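Local atomic coordinates of cytochrome c-550-like protein (Thermosynechococcus elongatus, PDB entry 4LJI), a protein that probably acts as a low-potential cytochrome c, carrying one covalently bound heme, and can partially replace cytochrome c-550. Residues Leu64-Lys67 and Asp68-Ala72; Asp107-Thr110 and Thr111-Glu115. One frame throughout, in Å; residues are numbered along the deposited sequence.

Interaction 1 of 2, residues Leu64-Lys67 and Asp68-Ala72. With HEC (heme c), chain C.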
loop_
_atom_site.group_PDB
_atom_site.type_symbol
_atom_site.label_atom_id
_atom_site.label_comp_id
_atom_site.label_asym_id
_atom_site.label_seq_id
_atom_site.Cartn_x
_atom_site.Cartn_y
_atom_site.Cartn_z
ATOM N N LEU A 64 4.449 13.351 4.098
ATOM C CA LEU A 64 4.378 13.934 2.762
ATOM C C LEU A 64 3.764 15.324 2.786
ATOM O O LEU A 64 3.328 15.849 1.752
ATOM C CB LEU A 64 3.704 13.000 1.741
ATOM C CG LEU A 64 4.238 11.573 1.696
ATOM C CD1 LEU A 64 3.522 10.762 0.592
ATOM C CD2 LEU A 64 5.769 11.519 1.563
ATOM N N SER A 65 3.728 15.945 3.974
ATOM C CA SER A 65 3.216 17.309 4.050
ATOM C C SER A 65 4.160 18.246 3.318
ATOM O O SER A 65 5.366 17.934 3.224
ATOM C CB SER A 65 3.047 17.798 5.490
ATOM O OG SER A 65 4.292 17.937 6.172
ATOM N N LEU A 66 3.659 19.382 2.817
ATOM C CA LEU A 66 4.531 20.327 2.103
ATOM C C LEU A 66 5.636 20.838 3.019
ATOM O O LEU A 66 6.772 21.012 2.596
ATOM C CB LEU A 66 3.750 21.500 1.509
ATOM C CG LEU A 66 4.583 22.340 0.544
ATOM C CD1 LEU A 66 5.107 21.469 -0.609
ATOM C CD2 LEU A 66 3.800 23.563 0.037
ATOM N N LYS A 67 5.296 21.062 4.290
ATOM C CA LYS A 67 6.294 21.452 5.282
ATOM C C LYS A 67 7.452 20.451 5.371
ATOM O O LYS A 67 8.632 20.834 5.343
ATOM C CB LYS A 67 5.631 21.590 6.677
ATOM C CG LYS A 67 6.641 21.555 7.808
ATOM C CD LYS A 67 6.014 21.716 9.204
ATOM C CE LYS A 67 7.129 21.692 10.242
ATOM N NZ LYS A 67 6.647 21.788 11.655
ATOM N N ASP A 68 7.129 19.164 5.468
ATOM C CA ASP A 68 8.144 18.137 5.654
ATOM C C ASP A 68 8.957 17.961 4.359
ATOM O O ASP A 68 10.179 17.866 4.389
ATOM C CB ASP A 68 7.499 16.829 6.109
ATOM C CG ASP A 68 7.061 16.873 7.582
ATOM O OD1 ASP A 68 7.338 17.885 8.279
ATOM O OD2 ASP A 68 6.475 15.876 8.067
ATOM N N LEU A 69 8.265 17.983 3.235
ATOM C CA LEU A 69 8.948 17.923 1.954
ATOM C C LEU A 69 9.925 19.067 1.776
ATOM O O LEU A 69 11.075 18.852 1.364
ATOM C CB LEU A 69 7.942 17.914 0.798
ATOM C CG LEU A 69 7.107 16.622 0.711
ATOM C CD1 LEU A 69 5.968 16.822 -0.296
ATOM C CD2 LEU A 69 7.989 15.410 0.351
ATOM N N LYS A 70 9.495 20.287 2.096
ATOM C CA LYS A 70 10.372 21.441 1.890
ATOM C C LYS A 70 11.553 21.474 2.861
ATOM O O LYS A 70 12.548 22.166 2.597
ATOM C CB LYS A 70 9.598 22.753 1.961
ATOM C CG LYS A 70 8.601 22.946 0.852
ATOM C CD LYS A 70 8.039 24.368 0.851
ATOM C CE LYS A 70 8.745 25.278 -0.169
ATOM N NZ LYS A 70 8.206 25.097 -1.557
ATOM N N GLY A 71 11.438 20.748 3.973
ATOM C CA GLY A 71 12.483 20.729 4.985
ATOM C C GLY A 71 13.501 19.629 4.790
ATOM O O GLY A 71 14.443 19.502 5.570
ATOM N N ALA A 72 13.325 18.828 3.742
ATOM C CA ALA A 72 14.294 17.777 3.439
ATOM C C ALA A 72 15.552 18.372 2.815
ATOM O O ALA A 72 15.553 19.525 2.400
ATOM C CB ALA A 72 13.676 16.740 2.505
HETATM FE FE HEC C . 7.958 6.593 1.317
HETATM C CHA HEC C . 9.748 8.973 3.065
HETATM C CHB HEC C . 7.443 8.833 -1.254
HETATM C CHC HEC C . 6.401 4.094 -0.607
HETATM C CHD HEC C . 7.992 4.533 3.977
HETATM N NA HEC C . 8.426 8.510 0.978
HETATM C C1A HEC C . 9.219 9.286 1.823
HETATM C C2A HEC C . 9.369 10.595 1.218
HETATM C C3A HEC C . 8.717 10.542 0.026
HETATM C C4A HEC C . 8.171 9.266 -0.161
HETATM C CMA HEC C . 8.624 11.661 -0.979
HETATM C CAA HEC C . 10.099 11.809 1.795
HETATM C CBA HEC C . 9.173 12.609 2.745
HETATM C CGA HEC C . 9.810 13.839 3.343
HETATM O O1A HEC C . 10.965 14.224 3.005
HETATM O O2A HEC C . 9.157 14.513 4.204
HETATM N NB HEC C . 7.066 6.470 -0.565
HETATM C C1B HEC C . 7.023 7.495 -1.438
HETATM C C2B HEC C . 6.370 7.064 -2.610
HETATM C C3B HEC C . 6.091 5.725 -2.491
HETATM C C4B HEC C . 6.534 5.373 -1.131
HETATM C CMB HEC C . 6.122 7.919 -3.832
HETATM C CAB HEC C . 5.414 4.832 -3.463
HETATM C CBB HEC C . 6.185 4.619 -4.595
HETATM N NC HEC C . 7.303 4.663 1.627
HETATM C C1C HEC C . 6.726 3.827 0.707
HETATM C C2C HEC C . 6.342 2.666 1.389
HETATM C C3C HEC C . 6.788 2.767 2.682
HETATM C C4C HEC C . 7.412 4.035 2.840
HETATM C CMC HEC C . 5.607 1.488 0.765
HETATM C CAC HEC C . 6.543 1.746 3.749
HETATM C CBC HEC C . 7.042 0.494 3.640
HETATM N ND HEC C . 8.707 6.744 3.137
HETATM C C1D HEC C . 8.663 5.760 4.047
HETATM C C2D HEC C . 9.417 6.153 5.237
HETATM C C3D HEC C . 9.896 7.391 5.005
HETATM C C4D HEC C . 9.427 7.759 3.677
HETATM C CMD HEC C . 9.593 5.326 6.495
HETATM C CAD HEC C . 10.763 8.200 5.931
HETATM C CBD HEC C . 12.213 8.044 5.424
HETATM C CGD HEC C . 13.462 8.527 6.135
HETATM O O1D HEC C . 13.530 9.639 6.727
HETATM O O2D HEC C . 14.476 7.787 6.095
#
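Leu-69 leans back over the turn that starts its helix, with Ser-65 O receiving both its backbone N-H and the flank of its side chain. Leu-69 CB lies 3.5 Å from Ser-65 O. CG, set anti to the carbonyl carbon (chi1 -68°), comes closer still. From there the branches part: Leu-69 CD1 rests 3.5 Å from Leu-64 O, whose polar partner is Trp-131, while Leu-69 CD2 reaches the heme propionate, 3.8 Å from HEC CGA. The bond from Leu-69 N to Ser-65 O is nearly straight at 2.9 Å. Ser-65 is the N-cap of helix 66-70, and its OG accepts from Asp-68 N at 3.2 Å; the Asp-68 carboxylate is itself bonded to Ser-63. In this corner of the heme pocket, Leu-64 CD2 lies over the face of one pyrrole ring, toward its C3A-C4A side, 3.5 Å from HEC C3A, and Ala-72 CB approaches the same propionate as Leu-69. An alanine in place of Leu-69 would probably open a gap between the propionate and the helix start, and the packing on Ala-125 would be lost. On the outer surface the aliphatic part of Lys-70 crosses Leu-66, CD to CG at 4.0 Å, before its amine bridges to Asp-77.

Interaction 2 of 2, residues Asp107-Thr110 and Thr111-Glu115; sequences DWLT and TEQLE
The Gln-113 amide carries Leu-109 CD2 on one face, 3.7 Å from Gln-113 CD, and meets the backbone of Thr-110 at its oxygen edge. There Thr-110 N donates to Gln-113 OE1 at 2.9 Å, in the carbonyl plane and on a lone pair, with the N-H pointing almost straight at the oxygen (171°). Thr-110 OG1 and CG2 lie on the other side of the plane from Leu-109, beyond the oxygen. A water donates to Gln-113 OE1 at 2.6 Å from that second side and makes a weak bond to Trp-108 O; the indole NE1 of Trp-108 hydrogen-bonds Asn-46. In return Thr-110 OG1 accepts from Gln-113 N at 3.2 Å, because chi1 of 67° sets it between the backbone N and the carbonyl carbon. The reciprocal pair is a capping box opening helix 111-127, whose first turn is continued by Leu-114 N bonding to Thr-110 O. Beneath it, Leu-109 CD1 meets Leu-114 CD1 at 3.8 Å, and both leucines touch Val-104. The Thr-110 N-H can only donate, so the amide is set with its oxygen, not NE2, toward the backbone; the water, donating to the same oxygen, is consistent with this, and an uncharged side chain closes the box.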
loop_
_atom_site.group_PDB
_atom_site.type_symbol
_atom_site.label_atom_id
_atom_site.label_comp_id
_atom_site.label_asym_id
_atom_site.label_seq_id
_atom_site.Cartn_x
_atom_site.Cartn_y
_atom_site.Cartn_z
ATOM N N ASP A 107 12.665 -0.301 -14.049
ATOM C CA ASP A 107 11.991 -1.487 -14.539
ATOM C C ASP A 107 10.589 -1.554 -13.935
ATOM O O ASP A 107 9.700 -2.241 -14.446
ATOM C CB ASP A 107 12.814 -2.710 -14.160
ATOM C CG ASP A 107 14.294 -2.515 -14.450
ATOM O OD1 ASP A 107 14.717 -2.698 -15.622
ATOM O OD2 ASP A 107 15.035 -2.149 -13.508
ATOM N N TRP A 108 10.397 -0.815 -12.852
ATOM C CA TRP A 108 9.102 -0.769 -12.181
ATOM C C TRP A 108 8.289 0.416 -12.709
ATOM O O TRP A 108 7.203 0.239 -13.259
ATOM C CB TRP A 108 9.314 -0.691 -10.669
ATOM C CG TRP A 108 8.078 -0.931 -9.841
ATOM C CD1 TRP A 108 7.175 0.002 -9.445
ATOM C CD2 TRP A 108 7.628 -2.181 -9.299
ATOM N NE1 TRP A 108 6.181 -0.581 -8.694
ATOM C CE2 TRP A 108 6.436 -1.924 -8.592
ATOM C CE3 TRP A 108 8.118 -3.493 -9.341
ATOM C CZ2 TRP A 108 5.723 -2.930 -7.929
ATOM C CZ3 TRP A 108 7.403 -4.497 -8.679
ATOM C CH2 TRP A 108 6.220 -4.204 -7.988
ATOM N N LEU A 109 8.822 1.625 -12.558
ATOM C CA LEU A 109 8.176 2.809 -13.111
ATOM C C LEU A 109 9.097 3.601 -14.042
ATOM O O LEU A 109 10.244 3.844 -13.714
ATOM C CB LEU A 109 7.675 3.700 -11.972
ATOM C CG LEU A 109 6.555 3.030 -11.181
ATOM C CD1 LEU A 109 6.156 3.886 -9.991
ATOM C CD2 LEU A 109 5.386 2.790 -12.098
ATOM N N THR A 110 8.579 4.006 -15.195
ATOM C CA THR A 110 9.367 4.789 -16.170
ATOM C C THR A 110 9.456 6.201 -15.620
ATOM O O THR A 110 8.724 6.566 -14.698
ATOM C CB THR A 110 8.673 4.864 -17.505
ATOM O OG1 THR A 110 7.463 5.634 -17.378
ATOM C CG2 THR A 110 8.356 3.452 -18.017
ATOM N N THR A 111 10.365 6.976 -16.183
ATOM C CA THR A 111 10.534 8.391 -15.882
ATOM C C THR A 111 9.207 9.144 -15.864
ATOM O O THR A 111 8.910 9.835 -14.900
ATOM C CB THR A 111 11.456 9.035 -16.951
ATOM O OG1 THR A 111 12.656 8.267 -17.012
ATOM C CG2 THR A 111 11.779 10.492 -16.610
ATOM N N GLU A 112 8.424 9.012 -16.930
ATOM C CA GLU A 112 7.173 9.751 -17.058
ATOM C C GLU A 112 6.156 9.330 -15.999
ATOM O O GLU A 112 5.445 10.162 -15.434
ATOM C CB GLU A 112 6.569 9.561 -18.443
ATOM C CG GLU A 112 7.351 10.264 -19.560
ATOM C CD GLU A 112 8.267 9.308 -20.301
ATOM O OE1 GLU A 112 8.761 8.350 -19.660
ATOM O OE2 GLU A 112 8.489 9.519 -21.527
ATOM N N GLN A 113 6.073 8.029 -15.762
ATOM C CA GLN A 113 5.171 7.526 -14.713
ATOM C C GLN A 113 5.532 8.108 -13.356
ATOM O O GLN A 113 4.653 8.603 -12.624
ATOM C CB GLN A 113 5.210 6.008 -14.608
ATOM C CG GLN A 113 4.448 5.285 -15.685
ATOM C CD GLN A 113 4.627 3.796 -15.578
ATOM O OE1 GLN A 113 5.748 3.284 -15.534
ATOM N NE2 GLN A 113 3.518 3.087 -15.503
ATOM N N LEU A 114 6.812 8.045 -13.004
ATOM C CA LEU A 114 7.283 8.596 -11.737
ATOM C C LEU A 114 7.075 10.111 -11.667
ATOM O O LEU A 114 6.787 10.639 -10.576
ATOM C CB LEU A 114 8.747 8.249 -11.538
ATOM C CG LEU A 114 9.201 8.096 -10.113
ATOM C CD1 LEU A 114 8.368 6.975 -9.451
ATOM C CD2 LEU A 114 10.650 7.762 -10.057
ATOM N N GLU A 115 7.199 10.824 -12.792
ATOM C CA GLU A 115 6.835 12.233 -12.839
ATOM C C GLU A 115 5.392 12.466 -12.450
ATOM O O GLU A 115 5.112 13.397 -11.715
ATOM C CB GLU A 115 7.072 12.822 -14.247
ATOM C CG GLU A 115 8.509 13.148 -14.542
ATOM C CD GLU A 115 8.724 13.562 -15.971
ATOM O OE1 GLU A 115 9.879 13.876 -16.313
ATOM O OE2 GLU A 115 7.734 13.568 -16.737
HETATM O O HOH W 1 6.680 1.021 -16.476
#

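Interaction 1 comes first along the chain, and interaction 2 follows after the segment that holds the axial ligand Cys-101. Their centres are 22 Å apart on opposite sides of the chain's centre, with nearest atoms about 12 Å apart. Each marks the N-terminal start of a helix, 66-70 in one case and 111-127 in the other. The longer helix connects them indirectly: it begins in interaction 2, and near its far end Ala-125 packs against Leu-66 and Leu-69 of interaction 1. Interaction 1 lines the heme at a propionate and a pyrrole face, whereas the Leu-109 side chain of interaction 2 comes within about 5 Å of the heme, so in this cytochrome c fold one helix start lines the cofactor and the other stands close by.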